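Long-range contacts in nickel-dependent hydrogenase large subunit (Allochromatium vinosum, PDB 3MYR), which catalyses, as the nickel-iron subunit of a heterodimeric hydrogenase, the oxidation of molecular hydrogen with transfer of the electrons to an acceptor: residues Q89-L94 and V222-D227; Y177-E182 and G266-W271. One frame throughout, in Å; residues are numbered along the deposited sequence.

Contact 1 (Q89-L94 and V222-D227); sequences QLIRNL and VPSPID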
loop_
_atom_site.group_PDB
_atom_site.type_symbol
_atom_site.label_atom_id
_atom_site.label_comp_id
_atom_site.label_asym_id
_atom_site.label_seq_id
_atom_site.Cartn_x
_atom_site.Cartn_y
_atom_site.Cartn_z
ATOM N N GLN B 89 18.384 9.265 -10.034
ATOM C CA GLN B 89 18.337 9.298 -8.598
ATOM C C GLN B 89 17.379 10.389 -8.107
ATOM O O GLN B 89 16.583 10.155 -7.200
ATOM C CB GLN B 89 19.754 9.487 -7.995
ATOM C CG GLN B 89 19.747 9.204 -6.469
ATOM C CD GLN B 89 19.739 7.686 -6.128
ATOM O OE1 GLN B 89 20.789 7.087 -5.870
ATOM N NE2 GLN B 89 18.566 7.100 -6.058
ATOM N N LEU B 90 17.391 11.554 -8.757
ATOM C CA LEU B 90 16.460 12.648 -8.436
ATOM C C LEU B 90 15.031 12.265 -8.723
ATOM O O LEU B 90 14.098 12.590 -7.956
ATOM C CB LEU B 90 16.766 13.886 -9.258
ATOM C CG LEU B 90 17.822 14.865 -8.693
ATOM C CD1 LEU B 90 18.253 14.818 -7.260
ATOM C CD2 LEU B 90 18.796 15.362 -9.622
ATOM N N ILE B 91 14.828 11.636 -9.873
ATOM C CA ILE B 91 13.484 11.164 -10.183
ATOM C C ILE B 91 12.983 10.122 -9.152
ATOM O O ILE B 91 11.852 10.230 -8.699
ATOM C CB ILE B 91 13.353 10.683 -11.633
ATOM C CG1 ILE B 91 13.440 11.926 -12.551
ATOM C CG2 ILE B 91 11.947 9.858 -11.818
ATOM C CD1 ILE B 91 13.759 11.571 -14.111
ATOM N N ARG B 92 13.860 9.195 -8.723
ATOM C CA ARG B 92 13.443 8.257 -7.737
ATOM C C ARG B 92 13.092 8.963 -6.415
ATOM O O ARG B 92 12.099 8.625 -5.821
ATOM C CB ARG B 92 14.458 7.145 -7.484
ATOM C CG ARG B 92 14.441 6.028 -8.573
ATOM C CD ARG B 92 15.634 5.004 -8.303
ATOM N NE ARG B 92 15.743 3.973 -9.334
ATOM C CZ ARG B 92 16.646 2.996 -9.307
ATOM N NH1 ARG B 92 17.445 2.849 -8.215
ATOM N NH2 ARG B 92 16.696 2.137 -10.317
ATOM N N ASN B 93 13.902 9.928 -5.979
ATOM C CA ASN B 93 13.596 10.663 -4.765
ATOM C C ASN B 93 12.238 11.343 -4.872
ATOM O O ASN B 93 11.451 11.320 -3.918
ATOM C CB ASN B 93 14.632 11.777 -4.458
ATOM C CG ASN B 93 15.950 11.246 -3.920
ATOM O OD1 ASN B 93 16.926 12.034 -3.760
ATOM N ND2 ASN B 93 16.029 9.955 -3.662
ATOM N N LEU B 94 12.007 12.050 -5.983
ATOM C CA LEU B 94 10.729 12.715 -6.195
ATOM C C LEU B 94 9.529 11.748 -6.124
ATOM O O LEU B 94 8.494 12.032 -5.478
ATOM C CB LEU B 94 10.752 13.415 -7.562
ATOM C CG LEU B 94 11.568 14.724 -7.606
ATOM C CD1 LEU B 94 11.889 15.126 -9.075
ATOM C CD2 LEU B 94 10.779 15.872 -6.896
ATOM N N VAL B 222 15.850 5.041 -14.533
ATOM C CA VAL B 222 14.390 5.133 -14.654
ATOM C C VAL B 222 14.039 4.916 -16.112
ATOM O O VAL B 222 14.882 5.156 -17.002
ATOM C CB VAL B 222 13.837 6.483 -14.130
ATOM C CG1 VAL B 222 14.145 6.614 -12.602
ATOM C CG2 VAL B 222 14.496 7.722 -14.947
ATOM N N PRO B 223 12.835 4.350 -16.373
ATOM C CA PRO B 223 12.532 4.049 -17.789
ATOM C C PRO B 223 12.169 5.324 -18.562
ATOM O O PRO B 223 12.218 5.318 -19.778
ATOM C CB PRO B 223 11.298 3.090 -17.724
ATOM C CG PRO B 223 10.842 3.063 -16.305
ATOM C CD PRO B 223 11.802 3.858 -15.427
ATOM N N SER B 224 11.779 6.399 -17.889
ATOM C CA SER B 224 11.304 7.606 -18.600
ATOM C C SER B 224 12.470 8.480 -19.094
ATOM O O SER B 224 13.144 9.089 -18.295
ATOM C CB SER B 224 10.553 8.443 -17.587
ATOM O OG SER B 224 11.373 8.697 -16.443
ATOM N N PRO B 225 12.679 8.585 -20.409
ATOM C CA PRO B 225 13.829 9.395 -20.832
ATOM C C PRO B 225 13.480 10.879 -20.858
ATOM O O PRO B 225 12.290 11.256 -20.735
ATOM C CB PRO B 225 14.123 8.876 -22.278
ATOM C CG PRO B 225 12.772 8.315 -22.738
ATOM C CD PRO B 225 11.977 7.928 -21.521
ATOM N N ILE B 226 14.516 11.713 -20.974
ATOM C CA ILE B 226 14.358 13.168 -20.984
ATOM C C ILE B 226 14.842 13.623 -22.350
ATOM O O ILE B 226 15.958 13.247 -22.800
ATOM C CB ILE B 226 15.247 13.815 -19.885
ATOM C CG1 ILE B 226 14.759 13.404 -18.460
ATOM C CG2 ILE B 226 15.249 15.304 -20.069
ATOM C CD1 ILE B 226 15.807 13.681 -17.335
ATOM N N ASP B 227 13.989 14.319 -23.077
ATOM C CA ASP B 227 14.446 14.945 -24.341
ATOM C C ASP B 227 13.512 16.117 -24.559
ATOM O O ASP B 227 12.319 15.965 -24.883
ATOM C CB ASP B 227 14.297 13.962 -25.513
ATOM C CG ASP B 227 14.872 14.551 -26.870
ATOM O OD1 ASP B 227 14.893 15.787 -27.088
ATOM O OD2 ASP B 227 15.206 13.765 -27.763
#
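Near the start of helix 86-112, one of the long helices of the large-subunit helical bundle, Ile91 and Arg92 pack against the loop 222-227 that runs between helices 203-209 and 236-265. The contact is buried and almost wholly apolar. Ile91 and Val222 carry most of it, crossing at a slant and meeting through two pairs of methyl groups: Ile91 CG2 lies 4.0 Å from Val222 CG1, and Ile91 CD1 is likewise 4.0 Å from Val222 CG2. With CG1 of Ile91 anti to the carbonyl carbon (chi1 -70°) and the chain extended beyond it, the CD1 methyl is carried past Val222 toward the later part of the loop. There Ile91 CD1 comes within 4.4 Å of both Ile226 CD1 and Ser224 OG, looser approaches than those to Val222. Val222 CG1 is shared, for Arg92 CG passes it at 4.1 Å. The two side chains slide by each other in opposite directions, and the extended arginine takes its charge beyond the valine. Its NH2 forms a salt bridge with Glu77 and a hydrogen bond to the carbonyl of Gly221, which ties the arginine's far end to the residue just before the loop segment and gives the buried charge a mate. Helix 426-456 adds Leu451 against Ile91 and Val455 against Ile226, while Val73 and Arg74 of helix 67-80 touch Arg92. The small subunit packs on Pro223 and Pro225, and its Lys209 is hydrogen-bonded to Ile226 O, so the loop lies between large-subunit helices and the small subunit.

Contact 2 (Y177-E182 and G266-W271); sequences YRLPPE and GFYKDW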
loop_
_atom_site.group_PDB
_atom_site.type_symbol
_atom_site.label_atom_id
_atom_site.label_comp_id
_atom_site.label_asym_id
_atom_site.label_seq_id
_atom_site.Cartn_x
_atom_site.Cartn_y
_atom_site.Cartn_z
ATOM N N TYR B 177 -14.873 8.931 22.059
ATOM C CA TYR B 177 -14.952 10.087 21.106
ATOM C C TYR B 177 -15.120 11.400 21.853
ATOM O O TYR B 177 -16.030 11.521 22.658
ATOM C CB TYR B 177 -16.105 9.918 20.106
ATOM C CG TYR B 177 -15.892 8.869 19.037
ATOM C CD1 TYR B 177 -16.748 7.772 18.950
ATOM C CD2 TYR B 177 -14.905 9.051 18.028
ATOM C CE1 TYR B 177 -16.614 6.832 17.903
ATOM C CE2 TYR B 177 -14.764 8.168 16.972
ATOM C CZ TYR B 177 -15.633 7.048 16.913
ATOM O OH TYR B 177 -15.440 6.145 15.901
ATOM N N ARG B 178 -14.224 12.360 21.638
ATOM C CA ARG B 178 -14.229 13.540 22.494
ATOM C C ARG B 178 -14.396 14.874 21.740
ATOM O O ARG B 178 -14.620 15.910 22.380
ATOM C CB ARG B 178 -12.953 13.589 23.364
ATOM C CG ARG B 178 -12.570 12.290 24.207
ATOM C CD ARG B 178 -11.364 12.745 25.028
ATOM N NE ARG B 178 -10.174 11.915 25.324
ATOM C CZ ARG B 178 -10.265 10.798 25.958
ATOM N NH1 ARG B 178 -9.196 10.084 26.270
ATOM N NH2 ARG B 178 -11.499 10.342 26.179
ATOM N N LEU B 179 -14.192 14.880 20.416
ATOM C CA LEU B 179 -14.317 16.135 19.624
ATOM C C LEU B 179 -15.713 16.751 19.692
ATOM O O LEU B 179 -16.714 16.042 19.618
ATOM C CB LEU B 179 -13.920 15.922 18.133
ATOM C CG LEU B 179 -12.563 15.312 17.827
ATOM C CD1 LEU B 179 -12.395 15.166 16.244
ATOM C CD2 LEU B 179 -11.441 16.156 18.427
ATOM N N PRO B 180 -15.789 18.070 19.704
ATOM C CA PRO B 180 -17.095 18.742 19.534
ATOM C C PRO B 180 -17.660 18.493 18.102
ATOM O O PRO B 180 -16.902 18.201 17.170
ATOM C CB PRO B 180 -16.759 20.252 19.708
ATOM C CG PRO B 180 -15.306 20.356 19.215
ATOM C CD PRO B 180 -14.645 19.003 19.639
ATOM N N PRO B 181 -19.001 18.556 17.948
ATOM C CA PRO B 181 -19.650 18.402 16.609
ATOM C C PRO B 181 -18.928 19.160 15.481
ATOM O O PRO B 181 -18.686 18.569 14.418
ATOM C CB PRO B 181 -21.026 19.007 16.822
ATOM C CG PRO B 181 -21.379 18.615 18.338
ATOM C CD PRO B 181 -19.965 18.832 19.041
ATOM N N GLU B 182 -18.553 20.431 15.731
ATOM C CA GLU B 182 -17.814 21.270 14.756
ATOM C C GLU B 182 -16.510 20.634 14.272
ATOM O O GLU B 182 -16.198 20.684 13.079
ATOM C CB GLU B 182 -17.506 22.664 15.372
ATOM C CG GLU B 182 -18.758 23.529 15.512
ATOM C CD GLU B 182 -19.787 22.965 16.566
ATOM O OE1 GLU B 182 -21.056 23.189 16.333
ATOM O OE2 GLU B 182 -19.304 22.266 17.572
ATOM N N GLY B 266 -5.027 17.774 20.469
ATOM C CA GLY B 266 -5.261 18.544 21.678
ATOM C C GLY B 266 -6.350 17.905 22.546
ATOM O O GLY B 266 -6.377 18.130 23.765
ATOM N N PHE B 267 -7.262 17.116 21.946
ATOM C CA PHE B 267 -8.355 16.463 22.703
ATOM C C PHE B 267 -7.987 15.039 23.158
ATOM O O PHE B 267 -8.765 14.391 23.826
ATOM C CB PHE B 267 -9.652 16.426 21.852
ATOM C CG PHE B 267 -10.320 17.810 21.696
ATOM C CD1 PHE B 267 -9.926 18.677 20.687
ATOM C CD2 PHE B 267 -11.331 18.225 22.582
ATOM C CE1 PHE B 267 -10.540 19.944 20.548
ATOM C CE2 PHE B 267 -11.936 19.517 22.456
ATOM C CZ PHE B 267 -11.525 20.348 21.452
ATOM N N TYR B 268 -6.799 14.564 22.801
ATOM C CA TYR B 268 -6.430 13.167 23.039
ATOM C C TYR B 268 -4.995 13.005 23.629
ATOM O O TYR B 268 -4.282 12.050 23.324
ATOM C CB TYR B 268 -6.526 12.413 21.701
ATOM C CG TYR B 268 -7.972 12.230 21.236
ATOM C CD1 TYR B 268 -8.447 12.922 20.133
ATOM C CD2 TYR B 268 -8.867 11.405 21.950
ATOM C CE1 TYR B 268 -9.754 12.760 19.714
ATOM C CE2 TYR B 268 -10.185 11.247 21.547
ATOM C CZ TYR B 268 -10.616 11.903 20.412
ATOM O OH TYR B 268 -11.903 11.719 19.908
ATOM N N LYS B 269 -4.619 13.931 24.495
ATOM C CA LYS B 269 -3.267 14.106 24.946
ATOM C C LYS B 269 -2.913 12.915 25.807
ATOM O O LYS B 269 -1.745 12.525 25.825
ATOM C CB LYS B 269 -3.139 15.387 25.788
ATOM C CG LYS B 269 -3.048 16.695 24.929
ATOM C CD LYS B 269 -3.164 17.913 25.913
ATOM C CE LYS B 269 -3.209 19.217 25.167
ATOM N NZ LYS B 269 -2.910 20.392 26.061
ATOM N N ASP B 270 -3.898 12.311 26.476
ATOM C CA ASP B 270 -3.638 11.075 27.250
ATOM C C ASP B 270 -3.212 9.882 26.324
ATOM O O ASP B 270 -2.577 8.917 26.789
ATOM C CB ASP B 270 -4.855 10.661 28.101
ATOM C CG ASP B 270 -6.096 10.418 27.245
ATOM O OD1 ASP B 270 -6.685 9.309 27.295
ATOM O OD2 ASP B 270 -6.456 11.321 26.448
ATOM N N TRP B 271 -3.454 9.987 25.018
ATOM C CA TRP B 271 -2.986 8.946 24.068
ATOM C C TRP B 271 -1.502 9.158 23.820
ATOM O O TRP B 271 -0.873 8.427 23.043
ATOM C CB TRP B 271 -3.832 8.951 22.752
ATOM C CG TRP B 271 -5.136 8.237 23.051
ATOM C CD1 TRP B 271 -6.222 8.759 23.698
ATOM C CD2 TRP B 271 -5.393 6.834 22.894
ATOM N NE1 TRP B 271 -7.170 7.775 23.907
ATOM C CE2 TRP B 271 -6.700 6.586 23.427
ATOM C CE3 TRP B 271 -4.655 5.757 22.332
ATOM C CZ2 TRP B 271 -7.275 5.297 23.467
ATOM C CZ3 TRP B 271 -5.244 4.513 22.280
ATOM C CH2 TRP B 271 -6.545 4.273 22.885
#
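Arg178 reaches across to segment 266-271 with both its backbone and its side chain. Its NH1 faces the carboxylate of Asp270, 2.8 Å from OD1 and 3.0 Å from OD2, in a salt bridge, the guanidinium and carboxylate planes being 37° apart. The arginine chain, bent about CG-CD (chi3 -141°), crosses the Tyr268 ring obliquely, Arg178 CG being 3.7 Å from Tyr268 CE2, before its head turns to Asp270; on the way NE makes a weak hydrogen bond to Phe267 O at the guanidinium edge. Tyr268 OH accepts the backbone N-H of Arg178 at 3.0 Å in a fairly straight bond (160°). Leu179 CD2 touches Phe267 CD1 at 3.7 Å and Tyr268 CE1 at 4.0 Å, while Pro180 CD sits over one face of the Phe267 ring as a CH-pi contact. Further out, Tyr268 OH donates a hydrogen bond to the carbonyl oxygen of Trp116, whose ring meets the tyrosine ring edge-to-face, and Arg274 gives Asp270 OD1 a second salt bridge. A phenylalanine at Tyr268 would probably leave the Arg178 N-H and the Trp116 carbonyl without their shared partner. Asp270, paired with two arginines, is likely to stay ionised, so the contact joins a charge pair to apolar packing of Leu179 and Pro180 on aromatic rings.

How the contacts relate
Contacts 1 and 2 lie on opposite sides of the chain's centre, with their own centres about 43 Å apart and nearest atoms about 30 Å apart. Along the chain their segments alternate: 89-94, 177-182, 222-227, 266-271. Helix 236-265 connects them: contact 1 lies in part in the loop before this helix, beside the small subunit, and contact 2 just after its end, where no other protein chain of the assembly touches the segments. Both belong to the nickel-dependent hydrogenase large-subunit fold and lie away from the nickel-iron and magnesium sites. Contact 1 sets a loop against a long helix, whereas contact 2 brings together the lead-in to helix 181-201 and the segment after helix 236-265.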